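Local coordinates for acyl-CoA dehydrogenase (PDB 5LNX), which catalyses the FAD-dependent oxidation of saturated acyl-CoA thioesters to 2,3-dehydroacyl-CoA, passing the electrons to an acceptor, at residues A287-A292 with K318-D323; E313-K318 with R368-K373. All blocks are in the same frame, centred on the assembly; numbering follows the deposited sequence.

Contact 1. Residues A287-A292 with K318-D323; sequences ATRAEA and KQFASD
Phe-320 meets Arg-289 and Ala-292 where two helices pack in the C-terminal helical bundle of the acyl-CoA dehydrogenase fold. Along 318-323, Lys-318 comes first and faces elsewhere: its NZ is hydrogen-bonded to the carbonyls of Gly-362 and Thr-357. Gln-319 follows, packing on Thr-288 of the second subunit.

Phe-320 then makes the whole crossing. Its CG lies anti to the backbone N (chi1 -167°), which carries the ring out to helix 277-305. There CE2 is 3.4 Å from Arg-289 O, which sits at the ring edge and in the ring plane, while Ala-292 CB lies 3.6 Å from the same CE2, an apolar contact that approaches obliquely. The Arg-289 chain, bent at chi2 and chi3, crosses the phenylalanine at about a right angle, and its NE is 4.0 Å from Phe-320 CZ. The guanidinium plane is 27° from the ring plane. The Arg-289 side chain also packs on Phe-320 of the second subunit, which places this contact at a subunit interface.

Two residues on, and one turn after Lys-318, Ser-322 OG donates to Lys-318 O, which also receives Ser-322 N. Last comes Asp-323, whose OD2 takes Gln-319 NE2 at 2.9 Å from above the carboxylate plane.

Contact 2. Residues E313-K318 with R368-K373; sequences EASMAK and RLIISK
Ser-315 and Met-316 pack against Ile-371 in an antiparallel helix pair, 311-326 with 364-376, of the all-helical C-terminal domain. The short segments run roughly antiparallel, at 145° between their directions, with axes 9.0 Å apart at closest approach. Ser-315 and Ile-371 are level with each other, their CA atoms 6.5 Å apart.

Apolar packing comes first. Ile-371 CG1 lies 3.7 Å from Ser-315 CB, and its CD1 reaches on to the next residue, 3.9 Å from Met-316 CG and 3.8 Å from Met-316 N. With CG1 anti to the carbonyl carbon (chi1 -74°), that longer branch is the one sent across. Replacing Ile-371 with an alanine would probably open a gap beside Ser-315 CB and strip Met-316 CG of its apolar neighbour on helix 364-376.

A mixed contact stands next to it: Ser-315 OG rests on Ile-370, 3.6 Å from its CG2 and about as far from its CD1. The hydroxyl's polar need is met by a hydrogen bond with Gln-367 OE1, one turn before Ile-371.

Among the polar links, Arg-368 NE forms a salt bridge with Asp-285 OD1 of the second subunit, whose Thr-288 also packs on both Met-316 and Ile-371. Within 368-373, Leu-369 O accepts two donors, Ser-372 OG and Lys-373 N.

Overall arrangement
From the N terminus, the chain first supplies 287-292 on helix 277-305, then 313-318 and 318-323 in succession on helix 311-326, and finally 368-373 on helix 364-376. Contact 1 closes a largely helical loop of 25 residues; contact 2 closes one of 49. The two loops cross rather than nest, because 313-318 falls inside the first and 318-323 inside the second, with Lys-318 common to both. Helix 311-326 thus ties helix 277-305 to helix 364-376, the contact centres lying 14 Å apart. A salt bridge joins them directly, Asp-323 OD2 to Arg-368 NH2 at 3.1 Å, and both contacts also touch the second subunit.

Contact 1. Residues A287-A292 with K318-D323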
ATOM      1  N   ALA D 287      12.203  -6.030  -7.702  1.00 35.76           N
ATOM      2  CA  ALA D 287      13.358  -6.903  -7.458  1.00 33.90           C
ATOM      3  C   ALA D 287      13.461  -7.307  -5.991  1.00 31.23           C
ATOM      4  O   ALA D 287      13.836  -8.432  -5.692  1.00 36.93           O
ATOM      5  CB  ALA D 287      14.638  -6.202  -7.913  1.00 36.00           C
ATOM      6  N   THR D 288      13.160  -6.361  -5.098  1.00 30.20           N
ATOM      7  CA  THR D 288      13.291  -6.526  -3.632  1.00 32.53           C
ATOM      8  C   THR D 288      12.223  -7.488  -3.068  1.00 36.47           C
ATOM      9  O   THR D 288      12.498  -8.356  -2.222  1.00 38.58           O
ATOM     10  CB  THR D 288      13.156  -5.161  -2.889  1.00 31.00           C
ATOM     11  OG1 THR D 288      14.278  -4.302  -3.189  1.00 33.99           O
ATOM     12  CG2 THR D 288      13.093  -5.350  -1.381  1.00 28.89           C
ATOM     13  N   ARG D 289      11.003  -7.307  -3.541  1.00 34.08           N
ATOM     14  CA  ARG D 289       9.887  -8.149  -3.150  1.00 34.10           C
ATOM     15  C   ARG D 289      10.054  -9.551  -3.754  1.00 29.43           C
ATOM     16  O   ARG D 289       9.457 -10.529  -3.295  1.00 26.10           O
ATOM     17  CB  ARG D 289       8.537  -7.528  -3.621  1.00 37.67           C
ATOM     18  CG  ARG D 289       8.055  -6.139  -3.181  1.00 41.10           C
ATOM     19  CD  ARG D 289       8.217  -5.837  -1.696  1.00 46.77           C
ATOM     20  NE  ARG D 289       6.968  -5.773  -0.913  1.00 50.40           N
ATOM     21  CZ  ARG D 289       6.756  -4.999   0.159  1.00 49.43           C
ATOM     22  NH1 ARG D 289       7.675  -4.138   0.604  1.00 49.81           N
ATOM     23  NH2 ARG D 289       5.592  -5.094   0.790  1.00 42.70           N
ATOM     24  N   ALA D 290      10.810  -9.635  -4.842  1.00 29.34           N
ATOM     25  CA  ALA D 290      11.077 -10.928  -5.505  1.00 33.32           C
ATOM     26  C   ALA D 290      12.194 -11.694  -4.804  1.00 36.77           C
ATOM     27  O   ALA D 290      12.277 -12.919  -4.899  1.00 43.25           O
ATOM     28  CB  ALA D 290      11.448 -10.726  -6.967  1.00 32.22           C
ATOM     29  N   GLU D 291      13.085 -10.961  -4.152  1.00 39.38           N
ATOM     30  CA  GLU D 291      14.121 -11.583  -3.328  1.00 36.24           C
ATOM     31  C   GLU D 291      13.510 -12.080  -2.028  1.00 33.87           C
ATOM     32  O   GLU D 291      13.889 -13.120  -1.504  1.00 40.79           O
ATOM     33  CB  GLU D 291      15.257 -10.609  -3.038  1.00 32.48           C
ATOM     34  N   ALA D 292      12.595 -11.284  -1.501  1.00 32.72           N
ATOM     35  CA  ALA D 292      11.826 -11.626  -0.312  1.00 32.24           C
ATOM     36  C   ALA D 292      11.030 -12.911  -0.539  1.00 33.19           C
ATOM     37  O   ALA D 292      11.148 -13.879   0.215  1.00 31.13           O
ATOM     38  CB  ALA D 292      10.882 -10.479   0.033  1.00 31.60           C
ATOM     39  N   LYS D 318       2.762 -18.283  -0.135  1.00 23.70           N
ATOM     40  CA  LYS D 318       1.661 -18.253  -1.120  1.00 22.61           C
ATOM     41  C   LYS D 318       1.067 -16.849  -1.202  1.00 21.74           C
ATOM     42  O   LYS D 318       0.921 -16.282  -2.284  1.00 23.01           O
ATOM     43  CB  LYS D 318       0.550 -19.240  -0.735  1.00 23.19           C
ATOM     44  CG  LYS D 318      -0.442 -19.576  -1.848  1.00 21.73           C
ATOM     45  CD  LYS D 318      -1.635 -18.626  -1.894  1.00 21.76           C
ATOM     46  CE  LYS D 318      -2.751 -19.190  -2.759  1.00 21.20           C
ATOM     47  NZ  LYS D 318      -3.882 -18.227  -2.985  1.00 21.32           N
ATOM     48  N   GLN D 319       0.825 -16.281  -0.030  1.00 19.89           N
ATOM     49  CA  GLN D 319       0.268 -14.934   0.113  1.00 20.26           C
ATOM     50  C   GLN D 319       1.246 -13.843  -0.337  1.00 21.14           C
ATOM     51  O   GLN D 319       0.852 -12.839  -0.946  1.00 18.14           O
ATOM     52  CB  GLN D 319      -0.128 -14.680   1.575  1.00 20.22           C
ATOM     53  CG  GLN D 319      -0.769 -13.318   1.840  1.00 21.27           C
ATOM     54  CD  GLN D 319       0.191 -12.272   2.385  1.00 21.52           C
ATOM     55  OE1 GLN D 319       0.784 -12.466   3.454  1.00 26.68           O
ATOM     56  NE2 GLN D 319       0.465 -11.241   1.592  1.00 19.19           N
ATOM     57  N   PHE D 320       2.515 -14.021   0.003  1.00 23.27           N
ATOM     58  CA  PHE D 320       3.508 -12.984  -0.275  1.00 25.93           C
ATOM     59  C   PHE D 320       3.817 -12.902  -1.774  1.00 24.43           C
ATOM     60  O   PHE D 320       3.658 -11.856  -2.395  1.00 19.05           O
ATOM     61  CB  PHE D 320       4.805 -13.185   0.515  1.00 25.46           C
ATOM     62  CG  PHE D 320       5.685 -11.993   0.474  1.00 26.75           C
ATOM     63  CD1 PHE D 320       5.495 -10.951   1.378  1.00 27.30           C
ATOM     64  CD2 PHE D 320       6.587 -11.819  -0.581  1.00 26.71           C
ATOM     65  CE1 PHE D 320       6.247  -9.788   1.281  1.00 26.18           C
ATOM     66  CE2 PHE D 320       7.330 -10.657  -0.685  1.00 24.09           C
ATOM     67  CZ  PHE D 320       7.153  -9.640   0.241  1.00 25.16           C
ATOM     68  N   ALA D 321       4.228 -14.039  -2.325  1.00 25.94           N
ATOM     69  CA  ALA D 321       4.572 -14.148  -3.748  1.00 27.01           C
ATOM     70  C   ALA D 321       3.392 -13.753  -4.628  1.00 28.12           C
ATOM     71  O   ALA D 321       3.538 -12.946  -5.550  1.00 36.33           O
ATOM     72  CB  ALA D 321       5.039 -15.556  -4.068  1.00 26.95           C
ATOM     73  N   SER D 322       2.211 -14.254  -4.287  1.00 28.43           N
ATOM     74  CA  SER D 322       0.992 -13.967  -5.061  1.00 27.13           C
ATOM     75  C   SER D 322       0.720 -12.465  -5.131  1.00 26.46           C
ATOM     76  O   SER D 322       0.559 -11.903  -6.203  1.00 33.18           O
ATOM     77  CB  SER D 322      -0.233 -14.725  -4.495  1.00 25.88           C
ATOM     78  OG  SER D 322      -0.530 -14.390  -3.144  1.00 23.00           O
ATOM     79  N   ASP D 323       0.643 -11.828  -3.982  1.00 26.49           N
ATOM     80  CA  ASP D 323       0.372 -10.385  -3.907  1.00 28.05           C
ATOM     81  C   ASP D 323       1.461  -9.582  -4.599  1.00 25.19           C
ATOM     82  O   ASP D 323       1.198  -8.587  -5.250  1.00 22.46           O
ATOM     83  CB  ASP D 323       0.273  -9.921  -2.441  1.00 32.01           C
ATOM     84  CG  ASP D 323      -1.007 -10.381  -1.766  1.00 33.55           C
ATOM     85  OD1 ASP D 323      -1.845 -10.994  -2.448  1.00 37.41           O
ATOM     86  OD2 ASP D 323      -1.183 -10.099  -0.566  1.00 35.97           O
TER

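Contact 2. Residues E313-K318 with R368-K373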
ATOM      1  N   GLU D 313       4.700 -21.463   7.098  1.00 44.25           N
ATOM      2  CA  GLU D 313       5.676 -20.917   6.131  1.00 39.58           C
ATOM      3  C   GLU D 313       5.160 -20.970   4.696  1.00 39.31           C
ATOM      4  O   GLU D 313       5.425 -20.079   3.895  1.00 43.32           O
ATOM      5  CB  GLU D 313       7.023 -21.658   6.239  1.00 37.57           C
ATOM      6  CG  GLU D 313       7.758 -21.431   7.565  1.00 39.40           C
ATOM      7  CD  GLU D 313       7.229 -22.328   8.709  1.00 36.77           C
ATOM      8  OE1 GLU D 313       6.351 -23.176   8.450  1.00 38.73           O
ATOM      9  OE2 GLU D 313       7.681 -22.201   9.863  1.00 31.68           O
ATOM     10  N   ALA D 314       4.426 -22.031   4.383  1.00 43.04           N
ATOM     11  CA  ALA D 314       3.842 -22.228   3.051  1.00 44.02           C
ATOM     12  C   ALA D 314       2.713 -21.235   2.795  1.00 42.62           C
ATOM     13  O   ALA D 314       2.529 -20.746   1.689  1.00 46.25           O
ATOM     14  CB  ALA D 314       3.319 -23.656   2.907  1.00 49.22           C
ATOM     15  N   SER D 315       1.932 -20.971   3.831  1.00 41.70           N
ATOM     16  CA  SER D 315       0.877 -19.953   3.757  1.00 35.75           C
ATOM     17  C   SER D 315       1.444 -18.567   3.504  1.00 29.71           C
ATOM     18  O   SER D 315       0.951 -17.824   2.675  1.00 35.30           O
ATOM     19  CB  SER D 315       0.027 -19.955   5.029  1.00 32.67           C
ATOM     20  OG  SER D 315      -1.048 -20.839   4.874  1.00 32.22           O
ATOM     21  N   MET D 316       2.454 -18.220   4.270  1.00 28.01           N
ATOM     22  CA  MET D 316       3.210 -16.955   4.094  1.00 30.01           C
ATOM     23  C   MET D 316       3.746 -16.737   2.667  1.00 29.73           C
ATOM     24  O   MET D 316       3.557 -15.672   2.070  1.00 29.36           O
ATOM     25  CB  MET D 316       4.377 -16.906   5.100  1.00 28.51           C
ATOM     26  CG  MET D 316       3.950 -16.501   6.501  1.00 27.94           C
ATOM     27  SD  MET D 316       5.228 -16.722   7.748  1.00 30.37           S
ATOM     28  CE  MET D 316       4.584 -15.833   9.164  1.00 30.93           C
ATOM     29  N   ALA D 317       4.441 -17.752   2.159  1.00 29.61           N
ATOM     30  CA  ALA D 317       4.951 -17.769   0.773  1.00 28.13           C
ATOM     31  C   ALA D 317       3.870 -17.557  -0.284  1.00 27.18           C
ATOM     32  O   ALA D 317       4.072 -16.823  -1.254  1.00 28.59           O
ATOM     33  CB  ALA D 317       5.645 -19.096   0.505  1.00 29.44           C
ATOM     34  N   LYS D 318       2.762 -18.283  -0.135  1.00 23.70           N
ATOM     35  CA  LYS D 318       1.661 -18.253  -1.120  1.00 22.61           C
ATOM     36  C   LYS D 318       1.067 -16.849  -1.202  1.00 21.74           C
ATOM     37  O   LYS D 318       0.921 -16.282  -2.284  1.00 23.01           O
ATOM     38  CB  LYS D 318       0.550 -19.240  -0.735  1.00 23.19           C
ATOM     39  CG  LYS D 318      -0.442 -19.576  -1.848  1.00 21.73           C
ATOM     40  CD  LYS D 318      -1.635 -18.626  -1.894  1.00 21.76           C
ATOM     41  CE  LYS D 318      -2.751 -19.190  -2.759  1.00 21.20           C
ATOM     42  NZ  LYS D 318      -3.882 -18.227  -2.985  1.00 21.32           N
ATOM     43  N   ARG D 368      -4.128 -15.739   5.424  1.00 24.29           N
ATOM     44  CA  ARG D 368      -3.905 -14.825   6.541  1.00 28.51           C
ATOM     45  C   ARG D 368      -4.552 -15.403   7.792  1.00 31.24           C
ATOM     46  O   ARG D 368      -3.894 -15.566   8.833  1.00 34.39           O
ATOM     47  CB  ARG D 368      -4.443 -13.439   6.213  1.00 31.27           C
ATOM     48  CG  ARG D 368      -3.508 -12.660   5.301  1.00 29.42           C
ATOM     49  CD  ARG D 368      -4.112 -11.370   4.749  1.00 27.71           C
ATOM     50  NE  ARG D 368      -3.083 -10.539   4.100  1.00 25.88           N
ATOM     51  CZ  ARG D 368      -3.042 -10.215   2.807  1.00 26.38           C
ATOM     52  NH1 ARG D 368      -4.006 -10.593   1.953  1.00 25.16           N
ATOM     53  NH2 ARG D 368      -2.019  -9.490   2.348  1.00 26.61           N
ATOM     54  N   LEU D 369      -5.790 -15.861   7.627  1.00 32.75           N
ATOM     55  CA  LEU D 369      -6.502 -16.638   8.668  1.00 33.07           C
ATOM     56  C   LEU D 369      -5.673 -17.790   9.249  1.00 27.97           C
ATOM     57  O   LEU D 369      -5.369 -17.818  10.451  1.00 33.02           O
ATOM     58  CB  LEU D 369      -7.812 -17.187   8.096  1.00 38.62           C
ATOM     59  N   ILE D 370      -5.216 -18.684   8.379  1.00 24.77           N
ATOM     60  CA  ILE D 370      -4.329 -19.794   8.795  1.00 22.91           C
ATOM     61  C   ILE D 370      -3.109 -19.289   9.573  1.00 23.71           C
ATOM     62  O   ILE D 370      -2.835 -19.759  10.666  1.00 22.00           O
ATOM     63  CB  ILE D 370      -3.792 -20.586   7.583  1.00 24.29           C
ATOM     64  CG1 ILE D 370      -4.907 -21.404   6.918  1.00 27.23           C
ATOM     65  CG2 ILE D 370      -2.642 -21.501   8.006  1.00 22.49           C
ATOM     66  CD1 ILE D 370      -4.475 -22.112   5.650  1.00 28.04           C
ATOM     67  N   ILE D 371      -2.358 -18.356   8.965  1.00 23.81           N
ATOM     68  CA  ILE D 371      -1.165 -17.785   9.581  1.00 21.85           C
ATOM     69  C   ILE D 371      -1.519 -17.263  10.965  1.00 24.81           C
ATOM     70  O   ILE D 371      -0.893 -17.616  11.953  1.00 30.41           O
ATOM     71  CB  ILE D 371      -0.585 -16.617   8.743  1.00 21.17           C
ATOM     72  CG1 ILE D 371       0.108 -17.151   7.506  1.00 19.97           C
ATOM     73  CG2 ILE D 371       0.393 -15.761   9.554  1.00 18.67           C
ATOM     74  CD1 ILE D 371       0.098 -16.153   6.372  1.00 20.55           C
ATOM     75  N   SER D 372      -2.522 -16.397  11.017  1.00 26.09           N
ATOM     76  CA  SER D 372      -3.006 -15.843  12.288  1.00 27.75           C
ATOM     77  C   SER D 372      -3.340 -16.921  13.328  1.00 26.33           C
ATOM     78  O   SER D 372      -3.160 -16.695  14.528  1.00 29.82           O
ATOM     79  CB  SER D 372      -4.238 -14.969  12.042  1.00 26.65           C
ATOM     80  OG  SER D 372      -5.393 -15.768  11.929  1.00 26.59           O
ATOM     81  N   LYS D 373      -3.859 -18.060  12.880  1.00 24.54           N
ATOM     82  CA  LYS D 373      -4.123 -19.198  13.806  1.00 25.66           C
ATOM     83  C   LYS D 373      -2.862 -19.768  14.475  1.00 26.69           C
ATOM     84  O   LYS D 373      -2.923 -20.227  15.622  1.00 23.61           O
ATOM     85  CB  LYS D 373      -4.919 -20.327  13.136  1.00 24.36           C
ATOM     86  CG  LYS D 373      -6.394 -20.004  13.119  1.00 24.50           C
ATOM     87  CD  LYS D 373      -7.237 -21.132  12.565  1.00 25.03           C
ATOM     88  CE  LYS D 373      -8.410 -20.651  11.754  1.00 24.40           C
ATOM     89  NZ  LYS D 373      -8.805 -21.674  10.757  1.00 25.03           N
TER